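Local coordinates for protein peptidoglycan DD-endopeptidase ShyB (Vibrio cholerae, PDB 2GU1) that hydrolyses the peptide cross-links between peptidoglycan strands as a zinc-dependent DD-endopeptidase and may replace related enzymes during zinc starvation, at residues A[56-59]-A[63-66]; A[78-81]-A[87-90]; A[133-138]-A[177-182]; A[231-236]-A[320-325]; A[265-270]-A[275-280]. All blocks are in the same frame, centred on the assembly; numbering follows the deposited sequence.

How the contacts relate
The five contacts divide among three regions of one chain. Contacts 1 and 2 are successive hairpins of a single antiparallel sheet in the LysM-like domain, joined where D59 forms a salt bridge with R81; both are partly buried and backbone-paired, contact 1 through a bulge and contact 2 with aromatic packing on one face. Contact 3, in the second domain about 53 Å from contact 1 between centres, is a small, partly buried packing contact, mostly of aliphatic groups. Contacts 4 and 5 are buried in the peptidase domain and share a sheet, with N320 of contact 4 meeting K275 of contact 5. Their chemistry differs: contact 4 is bridged by waters beside the zinc ligands, whereas contact 5 is a regular hairpin with buried polar side chains.

Contact 1 (A[56-59]-A[63-66]); sequences LMMD and QLSR
The carbonyl oxygen M57 O is gripped by two donors, both from S65, with a third, weak one from R66 N. S65 N lies 2.7 Å from M57 O in a nearly straight bond, and S65 OG lies 2.9 Å from the same M57 O, coming from above the carbonyl plane (64° out of it). The hydroxyl gets there because chi1 of 66° sets OG between the backbone N and the carbonyl carbon of S65, folding it back over the same acceptor that its own amide uses. Two consecutive residues, S65 and R66, thus face the single residue M57, which defines a classic beta bulge in the hairpin of strands 53-58 and 64-70 of the LysM-like domain; beyond it the pairing moves on by one residue, to M58 with L64. M57 N completes the pair, giving its hydrogen to R66 O at 2.7 Å. Near the turn, D59 N binds Q63 O at 2.9 Å, while Q63 N meets D59 OD1, also at 2.9 Å, from above the carboxylate plane. The other carboxylate oxygen, D59 OD2, forms a salt bridge with R81 on the next hairpin. Apolar groups gather around the branch of L64: L64 CD1 lies 3.7 Å from L56 CB and 3.9 Å from M58 SD. M58 bends at chi2 and chi3, which brings its CE close to the backbone amide of L64.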
# COMPACT_ATOMS: atom_id res chain seq x y z
N LEU A 56 -10.34 0.32 21.53
CA LEU A 56 -11.79 0.08 21.47
C LEU A 56 -12.49 0.90 22.54
O LEU A 56 -12.11 0.86 23.71
CB LEU A 56 -12.13 -1.41 21.69
CG LEU A 56 -11.40 -2.58 21.02
CD1 LEU A 56 -12.43 -3.67 20.70
CD2 LEU A 56 -10.67 -2.14 19.78
N MET A 57 -13.51 1.66 22.14
CA MET A 57 -14.27 2.47 23.07
C MET A 57 -15.64 1.81 23.25
O MET A 57 -16.41 1.71 22.30
CB MET A 57 -14.46 3.88 22.51
CG MET A 57 -13.21 4.48 21.90
SD MET A 57 -11.93 4.83 23.10
CE MET A 57 -11.41 6.48 22.53
N MET A 58 -15.93 1.36 24.47
CA MET A 58 -17.20 0.70 24.77
C MET A 58 -18.14 1.64 25.50
O MET A 58 -17.70 2.47 26.31
CB MET A 58 -16.97 -0.54 25.65
CG MET A 58 -15.75 -1.36 25.29
SD MET A 58 -15.76 -1.90 23.58
CE MET A 58 -16.88 -3.29 23.67
N ASP A 59 -19.44 1.52 25.24
CA ASP A 59 -20.44 2.38 25.89
C ASP A 59 -20.93 1.79 27.21
O ASP A 59 -20.37 0.81 27.71
CB ASP A 59 -21.63 2.61 24.96
CG ASP A 59 -22.28 1.32 24.49
OD1 ASP A 59 -22.35 0.35 25.28
OD2 ASP A 59 -22.73 1.27 23.33
N GLN A 63 -20.94 -2.16 24.69
CA GLN A 63 -20.87 -2.43 23.26
C GLN A 63 -19.96 -1.43 22.57
O GLN A 63 -19.91 -0.25 22.94
CB GLN A 63 -22.27 -2.37 22.64
CG GLN A 63 -23.29 -3.29 23.30
CD GLN A 63 -22.81 -4.72 23.40
OE1 GLN A 63 -22.48 -5.36 22.40
NE2 GLN A 63 -22.77 -5.25 24.63
N LEU A 64 -19.24 -1.90 21.56
CA LEU A 64 -18.30 -1.06 20.80
C LEU A 64 -18.98 0.17 20.21
O LEU A 64 -19.94 0.05 19.46
CB LEU A 64 -17.67 -1.88 19.67
CG LEU A 64 -16.54 -1.21 18.89
CD1 LEU A 64 -15.30 -1.12 19.78
CD2 LEU A 64 -16.22 -2.01 17.64
N SER A 65 -18.47 1.35 20.55
CA SER A 65 -19.03 2.59 20.03
C SER A 65 -18.03 3.25 19.07
O SER A 65 -18.42 4.03 18.20
CB SER A 65 -19.35 3.55 21.18
OG SER A 65 -18.17 3.97 21.83
N ARG A 66 -16.75 2.93 19.24
CA ARG A 66 -15.72 3.47 18.38
C ARG A 66 -14.42 2.68 18.44
O ARG A 66 -13.97 2.27 19.52
CB ARG A 66 -15.42 4.92 18.75
CG ARG A 66 -14.11 5.41 18.16
CD ARG A 66 -13.84 6.86 18.50
NE ARG A 66 -14.71 7.75 17.76
CZ ARG A 66 -14.69 9.07 17.87
NH1 ARG A 66 -13.84 9.65 18.70
NH2 ARG A 66 -15.51 9.81 17.14

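Contact 2 (A[78-81]-A[87-90]); sequences IYTR and FSYD
Different first torsions bring the rings of Y79 and Y89 together: Y89 has CG anti to the backbone N (chi1 177°), whereas in Y79 CG is anti to the carbonyl carbon (chi1 -60°). With these torsions the edge of Y89 meets the face of Y79 in a T-shaped stack, the planes 70° apart and Y89 CD1 3.6 Å from Y79 CE1. Farther along the same sheet face, one face of the F87 ring is covered by R81, whose CA lies over its centre. R81 CB stands 3.8 Å from the centroid of the F87 ring and close to its normal, a CH-pi contact. The backbone holds these partners in register. T80 N binds S88 O at 2.8 Å and S88 N returns the bond to T80 O at 2.6 Å, while I78 and D90 form the other hydrogen-bonded pair. Both tyrosine hydroxyls have polar partners beyond the hairpin, Y79 OH at D39 and Y89 OH at Q44, which would help hold the far ends of the two rings in place. In the sheet of the LysM-like domain, strand 87-93 is the outermost strand, strand 64-70 flanks 75-81 on its other side, and helix 29-38 packs against Y79, F87 and Y89.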
# COMPACT_ATOMS: atom_id res chain seq x y z
N ILE A 78 -10.25 6.05 12.16
CA ILE A 78 -11.27 6.10 13.20
C ILE A 78 -12.61 5.56 12.69
O ILE A 78 -13.19 6.08 11.73
CB ILE A 78 -11.45 7.54 13.68
CG1 ILE A 78 -10.09 8.09 14.10
CG2 ILE A 78 -12.46 7.59 14.82
CD1 ILE A 78 -10.06 9.59 14.29
N TYR A 79 -13.10 4.50 13.34
CA TYR A 79 -14.37 3.87 12.98
C TYR A 79 -15.41 4.20 14.06
O TYR A 79 -15.33 3.70 15.19
CB TYR A 79 -14.18 2.36 12.85
CG TYR A 79 -13.17 1.95 11.79
CD1 TYR A 79 -13.58 1.58 10.50
CD2 TYR A 79 -11.79 1.98 12.05
CE1 TYR A 79 -12.64 1.26 9.50
CE2 TYR A 79 -10.85 1.66 11.06
CZ TYR A 79 -11.28 1.30 9.79
OH TYR A 79 -10.36 0.97 8.82
N THR A 80 -16.38 5.04 13.70
CA THR A 80 -17.40 5.47 14.65
C THR A 80 -18.79 4.91 14.40
O THR A 80 -19.28 4.92 13.26
CB THR A 80 -17.49 7.00 14.67
OG1 THR A 80 -16.21 7.55 15.00
CG2 THR A 80 -18.51 7.47 15.71
N ARG A 81 -19.43 4.42 15.46
CA ARG A 81 -20.78 3.87 15.34
C ARG A 81 -21.80 5.00 15.21
O ARG A 81 -21.75 5.99 15.94
CB ARG A 81 -21.12 3.00 16.55
CG ARG A 81 -22.55 2.45 16.51
CD ARG A 81 -22.76 1.25 17.42
NE ARG A 81 -22.51 1.54 18.83
CZ ARG A 81 -23.20 2.42 19.55
NH1 ARG A 81 -24.19 3.10 19.01
NH2 ARG A 81 -22.88 2.61 20.83
N PHE A 87 -21.25 1.97 10.91
CA PHE A 87 -20.04 2.64 11.35
C PHE A 87 -19.54 3.56 10.25
O PHE A 87 -19.58 3.20 9.07
CB PHE A 87 -18.94 1.62 11.68
CG PHE A 87 -19.00 1.11 13.09
CD1 PHE A 87 -18.07 1.55 14.04
CD2 PHE A 87 -19.97 0.19 13.47
CE1 PHE A 87 -18.12 1.08 15.35
CE2 PHE A 87 -20.03 -0.29 14.79
CZ PHE A 87 -19.10 0.16 15.72
N SER A 88 -19.10 4.75 10.63
CA SER A 88 -18.56 5.72 9.68
C SER A 88 -17.04 5.77 9.85
O SER A 88 -16.51 5.51 10.94
CB SER A 88 -19.17 7.10 9.92
OG SER A 88 -18.99 7.53 11.25
N TYR A 89 -16.35 6.13 8.77
CA TYR A 89 -14.89 6.20 8.75
C TYR A 89 -14.30 7.61 8.65
O TYR A 89 -14.81 8.45 7.92
CB TYR A 89 -14.40 5.39 7.54
CG TYR A 89 -12.90 5.40 7.32
CD1 TYR A 89 -12.08 4.43 7.90
CD2 TYR A 89 -12.30 6.37 6.52
CE1 TYR A 89 -10.71 4.42 7.68
CE2 TYR A 89 -10.92 6.37 6.30
CZ TYR A 89 -10.13 5.39 6.88
OH TYR A 89 -8.77 5.39 6.65
N ASP A 90 -13.21 7.84 9.38
CA ASP A 90 -12.50 9.12 9.35
C ASP A 90 -11.00 8.83 9.52
O ASP A 90 -10.61 8.07 10.41
CB ASP A 90 -12.97 10.05 10.47
CG ASP A 90 -12.16 11.34 10.56
OD1 ASP A 90 -11.49 11.70 9.56
OD2 ASP A 90 -12.19 12.01 11.62

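Contact 3 (A[133-138]-A[177-182]); sequences KDKIDF and GDVSAF
In the second domain, the loop leaving helix 122-132 packs against strand 179-183 where K135 and I136 meet V179. V179 directs its side chain at the loop and divides its two methyl groups between the two partners. V179 CG1 lies 3.7 Å from K135 CB. The other methyl faces the isoleucine, and I136 CG1 lies 4.3 Å from V179 CG2, a loose apolar touch. K135 begins with CG anti to its carbonyl carbon (chi1 -55°), and its chain is then bent at chi2, chi3 and chi4. K135 NZ is modelled 3.2 Å from V179 CG1, an approach too short for an exposed amine and a methyl to be relied on, and its exact position is doubtful. I136, by contrast, is buried, and its side chain also packs on F172 of strand 160-173, while V179 has M132 of helix 122-132 as a further neighbour. V179 is itself paired through backbone bonds with F172, so loop, helix and sheet come together around this one valine. Far from the zinc site, the contact is plain packing of a helix-to-strand connection against an antiparallel sheet, in which strand 179-183 lies between strands 160-173 and 189-191.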
# COMPACT_ATOMS: atom_id res chain seq x y z
N LYS A 133 19.37 -2.04 -10.38
CA LYS A 133 19.69 -3.27 -11.09
C LYS A 133 20.25 -3.16 -12.52
O LYS A 133 21.13 -3.93 -12.90
CB LYS A 133 18.49 -4.23 -11.09
CG LYS A 133 17.34 -3.82 -11.98
CD LYS A 133 16.38 -4.98 -12.14
CE LYS A 133 15.22 -4.64 -13.05
NZ LYS A 133 14.34 -3.60 -12.45
N ASP A 134 19.75 -2.21 -13.30
CA ASP A 134 20.23 -2.05 -14.67
C ASP A 134 21.51 -1.22 -14.77
O ASP A 134 22.27 -1.35 -15.73
CB ASP A 134 19.15 -1.44 -15.55
CG ASP A 134 17.90 -2.29 -15.61
OD1 ASP A 134 18.03 -3.50 -15.88
OD2 ASP A 134 16.79 -1.75 -15.40
N LYS A 135 21.73 -0.35 -13.79
CA LYS A 135 22.91 0.50 -13.79
C LYS A 135 24.07 -0.16 -13.06
O LYS A 135 25.23 0.20 -13.28
CB LYS A 135 22.58 1.85 -13.15
CG LYS A 135 21.39 2.58 -13.78
CD LYS A 135 21.69 3.08 -15.19
CE LYS A 135 22.19 4.52 -15.18
NZ LYS A 135 23.41 4.71 -14.34
N ILE A 136 23.77 -1.13 -12.19
CA ILE A 136 24.81 -1.81 -11.42
C ILE A 136 24.62 -3.33 -11.35
O ILE A 136 23.52 -3.82 -11.08
CB ILE A 136 24.88 -1.28 -9.97
CG1 ILE A 136 25.22 0.21 -9.97
CG2 ILE A 136 25.92 -2.06 -9.18
CD1 ILE A 136 25.35 0.80 -8.58
N ASP A 137 25.71 -4.06 -11.59
CA ASP A 137 25.70 -5.51 -11.50
C ASP A 137 26.26 -5.79 -10.11
O ASP A 137 27.48 -5.77 -9.92
CB ASP A 137 26.63 -6.12 -12.57
CG ASP A 137 26.59 -7.64 -12.59
OD1 ASP A 137 26.74 -8.27 -11.52
OD2 ASP A 137 26.42 -8.22 -13.69
N PHE A 138 25.38 -6.04 -9.15
CA PHE A 138 25.80 -6.30 -7.78
C PHE A 138 26.56 -7.61 -7.60
O PHE A 138 26.68 -8.13 -6.49
CB PHE A 138 24.59 -6.26 -6.84
CG PHE A 138 23.96 -4.90 -6.72
CD1 PHE A 138 23.04 -4.45 -7.66
CD2 PHE A 138 24.33 -4.04 -5.69
CE1 PHE A 138 22.51 -3.16 -7.59
CE2 PHE A 138 23.81 -2.75 -5.60
CZ PHE A 138 22.89 -2.31 -6.55
N GLY A 177 33.14 3.54 -12.71
CA GLY A 177 32.18 4.56 -13.11
C GLY A 177 31.12 4.86 -12.06
O GLY A 177 30.41 3.97 -11.62
N ASP A 178 31.02 6.13 -11.66
CA ASP A 178 30.05 6.54 -10.65
C ASP A 178 28.61 6.50 -11.15
O ASP A 178 28.33 6.84 -12.30
CB ASP A 178 30.37 7.96 -10.16
CG ASP A 178 31.68 8.02 -9.41
OD1 ASP A 178 32.11 9.14 -9.06
OD2 ASP A 178 32.28 6.96 -9.18
N VAL A 179 27.70 6.10 -10.27
CA VAL A 179 26.28 6.02 -10.61
C VAL A 179 25.44 6.67 -9.51
O VAL A 179 25.72 6.51 -8.33
CB VAL A 179 25.82 4.55 -10.76
CG1 VAL A 179 24.42 4.51 -11.33
CG2 VAL A 179 26.79 3.79 -11.65
N SER A 180 24.39 7.39 -9.90
CA SER A 180 23.52 8.03 -8.92
C SER A 180 22.10 8.17 -9.44
O SER A 180 21.87 8.40 -10.63
CB SER A 180 24.08 9.40 -8.53
OG SER A 180 24.08 10.29 -9.63
N ALA A 181 21.13 8.01 -8.54
CA ALA A 181 19.72 8.11 -8.90
C ALA A 181 19.00 8.94 -7.84
O ALA A 181 19.37 8.92 -6.66
CB ALA A 181 19.10 6.72 -8.98
N PHE A 182 17.97 9.66 -8.27
CA PHE A 182 17.20 10.53 -7.38
C PHE A 182 15.71 10.31 -7.57
O PHE A 182 15.24 10.11 -8.69
CB PHE A 182 17.53 11.99 -7.70
CG PHE A 182 18.99 12.30 -7.67
CD1 PHE A 182 19.64 12.57 -6.47
CD2 PHE A 182 19.72 12.33 -8.85
CE1 PHE A 182 21.00 12.87 -6.44
CE2 PHE A 182 21.09 12.62 -8.84
CZ PHE A 182 21.72 12.89 -7.63

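Contact 4 (A[231-236]-A[320-325]); sequences PHNGTD and NRPVDA. With ZN (zinc ion), chain B.
The flat amide group of N233 rests against the ring of P322, with N233 CG 3.6 Å from P322 CG and the two side chains slanted across each other. The neighbouring flat group, the imidazole of H232, carries the backbone N of G234 over one face and has D236 OD1 in its plane at the edge. That edge is where the metal sits: zinc is bound by H232 NE2 at 2.0 Å and by D236 OD1 at 2.0 Å, with D236 OD2 farther away at 2.7 Å. H313 supplies the third protein ligand, and its ring meets that of H232 steeply. The other ring nitrogen, H232 ND1, is hydrogen-bonded to G216 O, which would steady the rotation of this ligand. Three waters join the two segments. One donates to both N233 O and V323 O, the latter at 2.7 Å. T235 OG1 is hydrogen-bonded to the other two: the first accepts from A325 N at 2.8 Å, and the second donates to D324 OD1 at 2.8 Å. D324 OD1 also accepts from M326 N. H232 and D236 form the HxxxD motif of M23 peptidases. The chemistry implies a division of labour: H232 and D236 bind the catalytic zinc, while N233 and T235 face strand 321-323 and the residues just after it, through the P322 ring and through waters.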
# COMPACT_ATOMS: atom_id res chain seq x y z
N PRO A 231 -16.47 7.65 0.27
CA PRO A 231 -15.62 7.71 -0.92
C PRO A 231 -15.50 6.45 -1.76
O PRO A 231 -15.47 5.33 -1.24
CB PRO A 231 -14.27 8.14 -0.35
CG PRO A 231 -14.26 7.44 0.99
CD PRO A 231 -15.66 7.72 1.50
N HIS A 232 -15.45 6.65 -3.07
CA HIS A 232 -15.24 5.55 -3.99
C HIS A 232 -13.78 5.79 -4.34
O HIS A 232 -13.45 6.68 -5.13
CB HIS A 232 -16.10 5.68 -5.25
CG HIS A 232 -15.98 4.50 -6.16
ND1 HIS A 232 -15.68 4.62 -7.50
CD2 HIS A 232 -16.12 3.17 -5.92
CE1 HIS A 232 -15.64 3.41 -8.05
NE2 HIS A 232 -15.90 2.52 -7.11
N ASN A 233 -12.91 5.01 -3.73
CA ASN A 233 -11.47 5.15 -3.91
C ASN A 233 -10.85 4.38 -5.07
O ASN A 233 -9.66 4.07 -5.05
CB ASN A 233 -10.78 4.79 -2.60
CG ASN A 233 -11.00 5.83 -1.52
OD1 ASN A 233 -11.18 5.51 -0.34
ND2 ASN A 233 -10.98 7.10 -1.92
N GLY A 234 -11.65 4.07 -6.09
CA GLY A 234 -11.12 3.34 -7.22
C GLY A 234 -11.93 3.57 -8.48
O GLY A 234 -12.85 4.39 -8.49
N THR A 235 -11.60 2.86 -9.55
CA THR A 235 -12.32 2.99 -10.81
C THR A 235 -12.97 1.66 -11.14
O THR A 235 -12.33 0.61 -11.05
CB THR A 235 -11.35 3.39 -11.95
OG1 THR A 235 -10.65 4.58 -11.60
CG2 THR A 235 -12.10 3.61 -13.23
N ASP A 236 -14.24 1.68 -11.53
CA ASP A 236 -14.95 0.45 -11.88
C ASP A 236 -15.01 0.25 -13.39
O ASP A 236 -15.48 1.13 -14.11
CB ASP A 236 -16.37 0.47 -11.32
CG ASP A 236 -16.39 0.48 -9.81
OD1 ASP A 236 -15.31 0.28 -9.22
OD2 ASP A 236 -17.47 0.68 -9.23
N ASN A 320 0.42 4.93 -0.22
CA ASN A 320 -0.72 4.36 0.48
C ASN A 320 -2.00 5.19 0.47
O ASN A 320 -2.95 4.87 1.18
CB ASN A 320 -0.33 4.01 1.91
CG ASN A 320 0.75 2.96 1.96
OD1 ASN A 320 0.61 1.87 1.39
ND2 ASN A 320 1.85 3.26 2.65
N ARG A 321 -2.01 6.27 -0.31
CA ARG A 321 -3.19 7.12 -0.43
C ARG A 321 -3.83 6.88 -1.80
O ARG A 321 -3.17 7.03 -2.84
CB ARG A 321 -2.82 8.60 -0.34
CG ARG A 321 -2.00 9.01 0.87
CD ARG A 321 -1.69 10.50 0.76
NE ARG A 321 -0.73 10.96 1.77
CZ ARG A 321 -1.06 11.69 2.83
NH1 ARG A 321 -2.32 12.04 3.03
NH2 ARG A 321 -0.12 12.07 3.68
N PRO A 322 -5.12 6.53 -1.83
CA PRO A 322 -5.72 6.31 -3.15
C PRO A 322 -5.81 7.58 -3.99
O PRO A 322 -6.03 8.67 -3.47
CB PRO A 322 -7.09 5.71 -2.82
CG PRO A 322 -7.39 6.23 -1.44
CD PRO A 322 -6.04 6.16 -0.74
N VAL A 323 -5.59 7.44 -5.30
CA VAL A 323 -5.66 8.56 -6.23
C VAL A 323 -6.44 8.07 -7.45
O VAL A 323 -6.56 6.86 -7.67
CB VAL A 323 -4.26 9.02 -6.70
CG1 VAL A 323 -3.36 9.32 -5.49
CG2 VAL A 323 -3.63 7.95 -7.59
N ASP A 324 -6.98 9.01 -8.22
CA ASP A 324 -7.74 8.67 -9.42
C ASP A 324 -6.82 7.95 -10.40
O ASP A 324 -5.86 8.54 -10.90
CB ASP A 324 -8.29 9.95 -10.07
CG ASP A 324 -9.35 9.67 -11.10
OD1 ASP A 324 -9.27 8.63 -11.79
OD2 ASP A 324 -10.28 10.50 -11.24
N ALA A 325 -7.10 6.68 -10.67
CA ALA A 325 -6.29 5.88 -11.58
C ALA A 325 -6.27 6.44 -13.00
O ALA A 325 -5.34 6.19 -13.76
CB ALA A 325 -6.80 4.44 -11.61
ZN ZN B . -15.61 0.52 -7.22
O HOH W 1 -7.72 4.50 -7.09
O HOH W 2 -9.17 5.40 -9.35
O HOH W 3 -11.58 7.08 -12.29

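Contact 5 (A[265-270]-A[275-280])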
# COMPACT_ATOMS: atom_id res chain seq x y z
N TYR A 265 -9.35 -10.25 -3.46
CA TYR A 265 -8.61 -9.09 -3.93
C TYR A 265 -7.12 -9.28 -3.86
O TYR A 265 -6.60 -10.16 -3.16
CB TYR A 265 -9.08 -7.81 -3.21
CG TYR A 265 -8.51 -7.53 -1.84
CD1 TYR A 265 -7.31 -6.83 -1.68
CD2 TYR A 265 -9.19 -7.92 -0.69
CE1 TYR A 265 -6.82 -6.50 -0.41
CE2 TYR A 265 -8.72 -7.60 0.59
CZ TYR A 265 -7.54 -6.88 0.72
OH TYR A 265 -7.10 -6.51 1.98
N LEU A 266 -6.42 -8.45 -4.62
CA LEU A 266 -4.98 -8.55 -4.72
C LEU A 266 -4.37 -7.16 -4.64
O LEU A 266 -5.00 -6.17 -5.02
CB LEU A 266 -4.66 -9.18 -6.09
CG LEU A 266 -3.37 -9.91 -6.45
CD1 LEU A 266 -3.22 -11.17 -5.60
CD2 LEU A 266 -3.45 -10.29 -7.93
N VAL A 267 -3.14 -7.09 -4.14
CA VAL A 267 -2.43 -5.82 -4.05
C VAL A 267 -1.02 -6.06 -4.54
O VAL A 267 -0.36 -7.02 -4.13
CB VAL A 267 -2.36 -5.29 -2.60
CG1 VAL A 267 -1.53 -4.00 -2.58
CG2 VAL A 267 -3.77 -5.04 -2.06
N ILE A 268 -0.56 -5.20 -5.44
CA ILE A 268 0.78 -5.32 -5.98
C ILE A 268 1.57 -4.08 -5.62
O ILE A 268 1.04 -2.97 -5.66
CB ILE A 268 0.73 -5.47 -7.53
CG1 ILE A 268 0.09 -6.82 -7.90
CG2 ILE A 268 2.13 -5.37 -8.12
CD1 ILE A 268 -0.03 -7.05 -9.39
N GLU A 269 2.82 -4.27 -5.22
CA GLU A 269 3.68 -3.14 -4.89
C GLU A 269 4.61 -2.99 -6.07
O GLU A 269 5.36 -3.92 -6.41
CB GLU A 269 4.46 -3.41 -3.60
CG GLU A 269 5.43 -2.29 -3.25
CD GLU A 269 5.97 -2.41 -1.83
OE1 GLU A 269 6.49 -3.50 -1.49
OE2 GLU A 269 5.89 -1.42 -1.07
N HIS A 270 4.55 -1.84 -6.72
CA HIS A 270 5.35 -1.55 -7.90
C HIS A 270 6.71 -0.98 -7.53
O HIS A 270 7.72 -1.33 -8.15
CB HIS A 270 4.58 -0.61 -8.80
CG HIS A 270 3.25 -1.15 -9.21
ND1 HIS A 270 3.13 -2.27 -10.02
CD2 HIS A 270 1.99 -0.79 -8.87
CE1 HIS A 270 1.85 -2.57 -10.15
NE2 HIS A 270 1.14 -1.69 -9.47
N LYS A 275 1.31 1.34 -5.51
CA LYS A 275 0.70 0.04 -5.30
C LYS A 275 -0.62 0.10 -6.08
O LYS A 275 -1.15 1.19 -6.31
CB LYS A 275 0.36 -0.22 -3.82
CG LYS A 275 1.53 -0.29 -2.84
CD LYS A 275 0.98 -0.62 -1.45
CE LYS A 275 2.08 -0.69 -0.38
NZ LYS A 275 2.64 0.64 -0.07
N THR A 276 -1.12 -1.06 -6.48
CA THR A 276 -2.40 -1.13 -7.18
C THR A 276 -3.20 -2.24 -6.52
O THR A 276 -2.62 -3.24 -6.07
CB THR A 276 -2.23 -1.46 -8.69
OG1 THR A 276 -1.38 -2.61 -8.84
CG2 THR A 276 -1.65 -0.28 -9.44
N ARG A 277 -4.51 -2.05 -6.43
CA ARG A 277 -5.41 -3.04 -5.83
C ARG A 277 -6.44 -3.49 -6.86
O ARG A 277 -6.89 -2.69 -7.68
CB ARG A 277 -6.17 -2.45 -4.65
CG ARG A 277 -5.32 -2.01 -3.49
CD ARG A 277 -6.24 -1.40 -2.46
NE ARG A 277 -5.57 -1.19 -1.18
CZ ARG A 277 -6.05 -0.41 -0.23
NH1 ARG A 277 -7.19 0.23 -0.42
NH2 ARG A 277 -5.39 -0.28 0.92
N TYR A 278 -6.83 -4.76 -6.77
CA TYR A 278 -7.80 -5.35 -7.70
C TYR A 278 -8.83 -6.11 -6.84
O TYR A 278 -8.50 -7.11 -6.21
CB TYR A 278 -7.07 -6.32 -8.65
CG TYR A 278 -5.83 -5.73 -9.32
CD1 TYR A 278 -5.87 -5.25 -10.63
CD2 TYR A 278 -4.64 -5.60 -8.61
CE1 TYR A 278 -4.75 -4.66 -11.22
CE2 TYR A 278 -3.51 -5.01 -9.19
CZ TYR A 278 -3.57 -4.54 -10.49
OH TYR A 278 -2.48 -3.90 -11.03
N LEU A 279 -10.08 -5.64 -6.83
CA LEU A 279 -11.12 -6.25 -6.01
C LEU A 279 -12.24 -6.99 -6.74
O LEU A 279 -12.43 -6.85 -7.95
CB LEU A 279 -11.76 -5.20 -5.11
CG LEU A 279 -10.97 -4.62 -3.93
CD1 LEU A 279 -9.66 -4.02 -4.40
CD2 LEU A 279 -11.85 -3.57 -3.24
N HIS A 280 -12.98 -7.77 -5.95
CA HIS A 280 -14.12 -8.56 -6.42
C HIS A 280 -13.77 -9.62 -7.45
O HIS A 280 -14.63 -10.10 -8.19
CB HIS A 280 -15.18 -7.61 -6.99
CG HIS A 280 -15.56 -6.51 -6.05
ND1 HIS A 280 -16.11 -6.74 -4.81
CD2 HIS A 280 -15.46 -5.16 -6.17
CE1 HIS A 280 -16.33 -5.59 -4.20
NE2 HIS A 280 -15.95 -4.61 -5.01
O HOH W 4 4.80 1.16 -1.95
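Strands 265-269 and 275-279 run nearly antiparallel, at 169°, with L266 opposite Y278 and I268 opposite T276 as hydrogen-bonded pairs; in the first, L266 N binds Y278 O and Y278 N binds L266 O. Where the strand ends, H270 turns its ring back across the hairpin, and its NE2 lies 2.8 Å from T276 OG1 in a hydrogen bond in which either atom could be the donor. The threonine hydroxyl is held a second time by Y278 OH, also 2.8 Å from T276 OG1. A chi1 of 50° places that OG1 between the backbone N and carbonyl carbon of T276, where both neighbours can reach it, and H270 ND1 is tied in turn to D250 O, so the imidazole is fixed at both nitrogens. The same sheet face carries I268, whose CD1 packs 4.0 Å from CE2 of the Y278 ring. This hairpin belongs to the curled antiparallel sheet of the M23 peptidase domain, with strand 251-259 next to 265-269 and strand 312-318 next to 274-281. On the other face, V267 CG2 lies 3.7 Å from R277 CG, the two side chains alongside each other, and the extended arginine carries its guanidinium on to E315. Nearer the turn, E269 and K275 form a long salt bridge, OE2 to NZ 4.0 Å, bridged by a water 2.9 Å from each of these two atoms; K275 NZ also binds N320 OD1. At the far end Y265 CB meets L279 CG at 3.8 Å, and L279 packs beside the zinc ligand H313.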